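Local coordinates for protein EIAV protease (Equine infectious anemia virus, PDB 1FMB) that probably cleaves the viral polyprotein as a homodimeric retroviral aspartyl protease, and is held here in complex with the inhibitor HBY-793, at residues N16-N21 and R40-G45; L33-Y38 and M80-I85. The protein carries 1 engineered substitution. All blocks are in the same frame, centred on the assembly; numbering follows the deposited sequence.

Interaction 1 (N16-N21 and R40-G45)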
# COMPACT_ATOMS: atom_id res chain seq x y z
N ASN A 16 21.58 1.53 5.85
CA ASN A 16 22.77 1.23 6.67
C ASN A 16 23.79 0.49 5.80
O ASN A 16 24.29 -0.60 6.08
CB ASN A 16 22.47 0.37 7.90
CG ASN A 16 21.67 1.14 8.95
OD1 ASN A 16 21.34 2.31 8.68
ND2 ASN A 16 21.39 0.57 10.12
N ASP A 17 24.08 1.08 4.64
CA ASP A 17 25.05 0.55 3.68
C ASP A 17 24.80 -0.79 3.03
O ASP A 17 25.71 -1.46 2.55
CB ASP A 17 26.36 0.18 4.42
CG ASP A 17 27.24 1.41 4.41
OD1 ASP A 17 26.66 2.50 4.32
OD2 ASP A 17 28.47 1.18 4.50
N THR A 18 23.59 -1.27 3.02
CA THR A 18 23.26 -2.57 2.48
C THR A 18 22.19 -2.37 1.42
O THR A 18 21.16 -1.78 1.77
CB THR A 18 22.53 -3.28 3.66
OG1 THR A 18 23.36 -3.15 4.85
CG2 THR A 18 22.26 -4.72 3.39
N PRO A 19 22.46 -2.80 0.21
CA PRO A 19 21.49 -2.67 -0.89
C PRO A 19 20.30 -3.59 -0.64
O PRO A 19 20.46 -4.82 -0.40
CB PRO A 19 22.34 -2.89 -2.14
CG PRO A 19 23.45 -3.78 -1.66
CD PRO A 19 23.70 -3.45 -0.21
N LEU A 20 19.08 -2.99 -0.61
CA LEU A 20 17.89 -3.86 -0.37
C LEU A 20 16.81 -3.50 -1.39
O LEU A 20 16.67 -2.31 -1.65
CB LEU A 20 17.25 -3.51 0.99
CG LEU A 20 18.05 -3.96 2.24
CD1 LEU A 20 17.33 -3.60 3.55
CD2 LEU A 20 18.18 -5.46 2.20
N ASN A 21 16.01 -4.44 -1.87
CA ASN A 21 14.92 -4.19 -2.82
C ASN A 21 13.71 -3.90 -1.90
O ASN A 21 13.51 -4.69 -0.97
CB ASN A 21 14.50 -5.38 -3.67
CG ASN A 21 13.83 -5.00 -4.99
OD1 ASN A 21 14.37 -4.38 -5.93
ND2 ASN A 21 12.56 -5.42 -5.07
N ARG A 40 20.38 -8.83 8.23
CA ARG A 40 21.37 -8.80 7.17
C ARG A 40 22.04 -7.44 7.04
O ARG A 40 22.96 -7.33 6.23
CB ARG A 40 20.65 -9.02 5.82
CG ARG A 40 20.60 -10.41 5.24
CD ARG A 40 19.56 -10.48 4.12
NE ARG A 40 19.85 -9.67 2.94
CZ ARG A 40 19.15 -9.70 1.81
NH1 ARG A 40 18.12 -10.53 1.62
NH2 ARG A 40 19.47 -8.94 0.78
N LEU A 41 21.59 -6.39 7.75
CA LEU A 41 22.21 -5.09 7.62
C LEU A 41 23.68 -5.15 8.02
O LEU A 41 24.04 -5.81 9.00
CB LEU A 41 21.46 -4.06 8.48
CG LEU A 41 20.00 -3.79 8.12
CD1 LEU A 41 19.48 -2.72 9.07
CD2 LEU A 41 19.72 -3.30 6.69
N LYS A 42 24.54 -4.40 7.35
CA LYS A 42 25.99 -4.38 7.68
C LYS A 42 26.16 -3.74 9.04
O LYS A 42 27.01 -4.20 9.81
CB LYS A 42 26.70 -3.58 6.56
CG LYS A 42 26.33 -4.32 5.28
CD LYS A 42 27.21 -4.21 4.06
CE LYS A 42 28.70 -4.06 4.36
NZ LYS A 42 28.99 -2.85 5.19
N TYR A 43 25.32 -2.75 9.39
CA TYR A 43 25.42 -2.12 10.68
C TYR A 43 23.99 -2.00 11.23
O TYR A 43 23.19 -1.77 10.34
CB TYR A 43 25.92 -0.67 10.61
CG TYR A 43 27.26 -0.56 9.92
CD1 TYR A 43 28.38 -1.02 10.64
CD2 TYR A 43 27.44 -0.02 8.66
CE1 TYR A 43 29.66 -0.96 10.13
CE2 TYR A 43 28.73 0.05 8.15
CZ TYR A 43 29.82 -0.42 8.87
OH TYR A 43 31.08 -0.33 8.32
N ARG A 44 23.82 -2.11 12.52
CA ARG A 44 22.49 -1.96 13.13
C ARG A 44 22.61 -1.08 14.36
O ARG A 44 23.61 -1.20 15.07
CB ARG A 44 22.03 -3.34 13.66
CG ARG A 44 21.27 -4.14 12.64
CD ARG A 44 21.09 -5.58 13.13
NE ARG A 44 22.43 -6.13 13.35
CZ ARG A 44 23.15 -6.55 12.31
NH1 ARG A 44 22.47 -6.76 11.17
NH2 ARG A 44 24.44 -6.81 12.50
N GLY A 45 21.63 -0.22 14.64
CA GLY A 45 21.66 0.61 15.84
C GLY A 45 20.76 -0.17 16.85
O GLY A 45 20.37 -1.29 16.55
O HOH W 1 19.65 -0.12 12.83
O HOH W 2 21.94 -7.08 0.30
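Thr18 OG1 receives a nearly straight bond from Lys42 N (3.0 Å, N-H...O angle 164°), where the beta-hairpin turn between strands 10-15 and 18-24 of the retroviral protease fold packs against the loop after helix 35-40. The same hydroxyl gives its proton to Asn16 O, which it meets from above the carbonyl plane. With chi1 at -51°, OG1 lies anti to the carbonyl carbon of Thr18, and the methyl CG2 is left to rest near Arg40 O. A second bond to the loop comes from Asn16: its ND2 reaches Tyr43 O at 3.0 Å, well out of that carbonyl's plane, while OD1 is taken by Thr68 N. Both ends of the amide are thus engaged, and its rotation is fixed. Packing is close here: Lys42 CG lies 3.2 Å from Thr18 OG1, and Leu20 CD1 meets Leu41 CD2 at 4.0 Å with the two leucines at about a right angle.

The outer side is looser. Lys42 NZ stops 4.1 Å from Asp17 OD2, and the same carboxylate oxygen lies at the edge of the Tyr43 ring. A water bridges Pro19 O and Arg40 NH2, and Leu20 CD2 lies over one face of that guanidinium. The charges of Asp17 and Lys42 are near but form no salt bridge, so the directed bonds from turn and first strand residue to the loop all use its backbone atoms.

Interaction 2 (L33-Y38 and M80-I85)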
# COMPACT_ATOMS: atom_id res chain seq x y z
N LEU A 33 10.88 -2.48 7.96
CA LEU A 33 11.93 -3.41 7.48
C LEU A 33 11.49 -4.79 8.00
O LEU A 33 11.07 -4.97 9.17
CB LEU A 33 13.10 -2.86 8.27
CG LEU A 33 14.55 -3.22 8.08
CD1 LEU A 33 14.91 -2.98 6.61
CD2 LEU A 33 15.35 -2.36 9.06
N THR A 34 11.68 -5.76 7.10
CA THR A 34 11.38 -7.15 7.54
C THR A 34 12.50 -7.54 8.50
O THR A 34 13.63 -7.06 8.51
CB THR A 34 11.32 -8.16 6.40
OG1 THR A 34 12.63 -8.37 5.79
CG2 THR A 34 10.43 -7.80 5.22
N THR A 35 12.23 -8.43 9.46
CA THR A 35 13.27 -8.88 10.39
C THR A 35 14.47 -9.56 9.68
O THR A 35 15.59 -9.38 10.21
CB THR A 35 12.60 -9.95 11.28
OG1 THR A 35 11.45 -9.36 11.91
CG2 THR A 35 13.61 -10.46 12.30
N ALA A 36 14.26 -10.28 8.60
CA ALA A 36 15.27 -10.99 7.82
C ALA A 36 16.19 -9.90 7.25
O ALA A 36 17.40 -10.08 7.33
CB ALA A 36 14.76 -11.79 6.64
N HIS A 37 15.65 -8.76 6.77
CA HIS A 37 16.50 -7.68 6.28
C HIS A 37 17.29 -7.01 7.40
O HIS A 37 18.47 -6.71 7.20
CB HIS A 37 15.68 -6.63 5.50
CG HIS A 37 15.38 -7.10 4.12
ND1 HIS A 37 14.55 -6.42 3.25
CD2 HIS A 37 15.70 -8.26 3.47
CE1 HIS A 37 14.49 -7.04 2.10
NE2 HIS A 37 15.17 -8.18 2.19
N TYR A 38 16.71 -6.79 8.58
CA TYR A 38 17.34 -6.16 9.74
C TYR A 38 18.54 -7.01 10.14
O TYR A 38 19.66 -6.53 10.37
CB TYR A 38 16.28 -5.97 10.84
CG TYR A 38 16.93 -5.59 12.15
CD1 TYR A 38 17.20 -4.26 12.42
CD2 TYR A 38 17.20 -6.58 13.10
CE1 TYR A 38 17.85 -3.93 13.59
CE2 TYR A 38 17.84 -6.23 14.28
CZ TYR A 38 18.13 -4.92 14.52
OH TYR A 38 18.76 -4.50 15.67
N MET A 80 13.01 3.25 11.47
CA MET A 80 12.15 2.41 10.67
C MET A 80 11.62 1.34 11.64
O MET A 80 12.36 0.96 12.55
CB MET A 80 12.92 1.61 9.62
CG MET A 80 12.93 2.35 8.29
SD MET A 80 13.76 1.42 7.00
CE MET A 80 12.51 0.48 6.11
N LEU A 81 10.39 0.90 11.42
CA LEU A 81 9.91 -0.19 12.28
C LEU A 81 10.46 -1.50 11.74
O LEU A 81 10.91 -1.60 10.56
CB LEU A 81 8.37 -0.29 12.18
CG LEU A 81 7.67 1.02 12.58
CD1 LEU A 81 6.16 0.86 12.51
CD2 LEU A 81 8.10 1.41 13.99
N VAL A 82 10.55 -2.56 12.54
CA VAL A 82 11.01 -3.90 12.12
C VAL A 82 9.89 -4.91 12.45
O VAL A 82 9.33 -4.89 13.57
CB VAL A 82 12.32 -4.29 12.82
CG1 VAL A 82 12.72 -5.65 12.29
CG2 VAL A 82 13.39 -3.22 12.60
N ALA A 83 9.47 -5.75 11.53
CA ALA A 83 8.39 -6.71 11.82
C ALA A 83 8.45 -7.94 10.96
O ALA A 83 9.11 -7.93 9.90
CB ALA A 83 7.03 -5.98 11.67
N ASP A 84 7.85 -9.10 11.43
CA ASP A 84 7.97 -10.26 10.55
C ASP A 84 6.95 -10.20 9.42
O ASP A 84 5.92 -10.90 9.48
CB ASP A 84 7.62 -11.54 11.34
CG ASP A 84 8.80 -11.91 12.22
OD1 ASP A 84 9.95 -11.76 11.78
OD2 ASP A 84 8.57 -12.40 13.35
N ILE A 85 7.18 -9.37 8.42
CA ILE A 85 6.31 -9.21 7.28
C ILE A 85 7.07 -9.71 6.05
O ILE A 85 8.28 -9.88 6.14
CB ILE A 85 5.76 -7.79 7.13
CG1 ILE A 85 6.84 -6.72 6.96
CG2 ILE A 85 4.98 -7.48 8.42
CD1 ILE A 85 6.30 -5.42 6.35
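Leu33 and Val82 pair side by side in a parallel beta bridge of the retroviral aspartyl protease fold, where strand 32-34 runs along the end of strand 74-83 and then turns straight into helix 35-40. Leu33 N gives to Leu81 O, and Ala83 N to Leu33 O; as the chain leaves the sheet, Thr35 N still holds Ala83 O, but from well above the carbonyl plane.

Val82 is the bump that enters the angle between strand and helix. Its two methyls divide the hollow: CG1, anti to the backbone N (chi1 -178°), pushes in under the first helical turn, 3.8 Å from Thr35 CA and 3.9 Å from Tyr38 CB, while CG2 fits between Tyr38 CD1 and Leu33 CD2. Tyr38 crosses this valine at about a right angle, and farther out its ring meets Phe63 edge-to-face. Two residues earlier on the strand, Met80 bends at chi3 (94°) and lays its methyl CE against Leu33, 4.0 Å from CB. Thr88 also touches Leu33, so this leucine is enclosed by several parts of the chain.

Thr34 divides its two branches. OG1 turns back to cap the helix, accepting from His37 N at 3.2 Å and lying over one face of the His37 ring; CG2 points to Ile85, packing against its carbonyl oxygen and CG1. The side chain of Ile85 is about 4 Å from the bound inhibitor, which places this end of the contact beside the active-site cleft. The strand closes in an inverse gamma turn centred on Asp84, and there Thr35 OG1 donates to Asp84 OD1 over 2.8 Å, meeting the carboxylate from above its plane.

Overall arrangement
The two contacts lie about 11 Å apart, centre to centre, within one retroviral protease subunit, and their segments interleave along the chain: 16-21, 33-38, 40-45, then 80-85. Helix 35-40 connects them, its start belonging to interaction 2 and its end running into the loop of interaction 1. Strands 18-24, 32-34 and 74-83 belong to the same curled sheet. The contacts also touch directly: Leu20 packs on Leu33 and His37, and Arg44 NH1 probably bonds to Tyr38 O, tying the loop back to the helix. Interaction 2 is buried, reaches the inhibitor side through Ile85 and joins the helix start to strand 74-83; interaction 1, partly exposed, joins the loop after the helix to strand 18-24 and its turn.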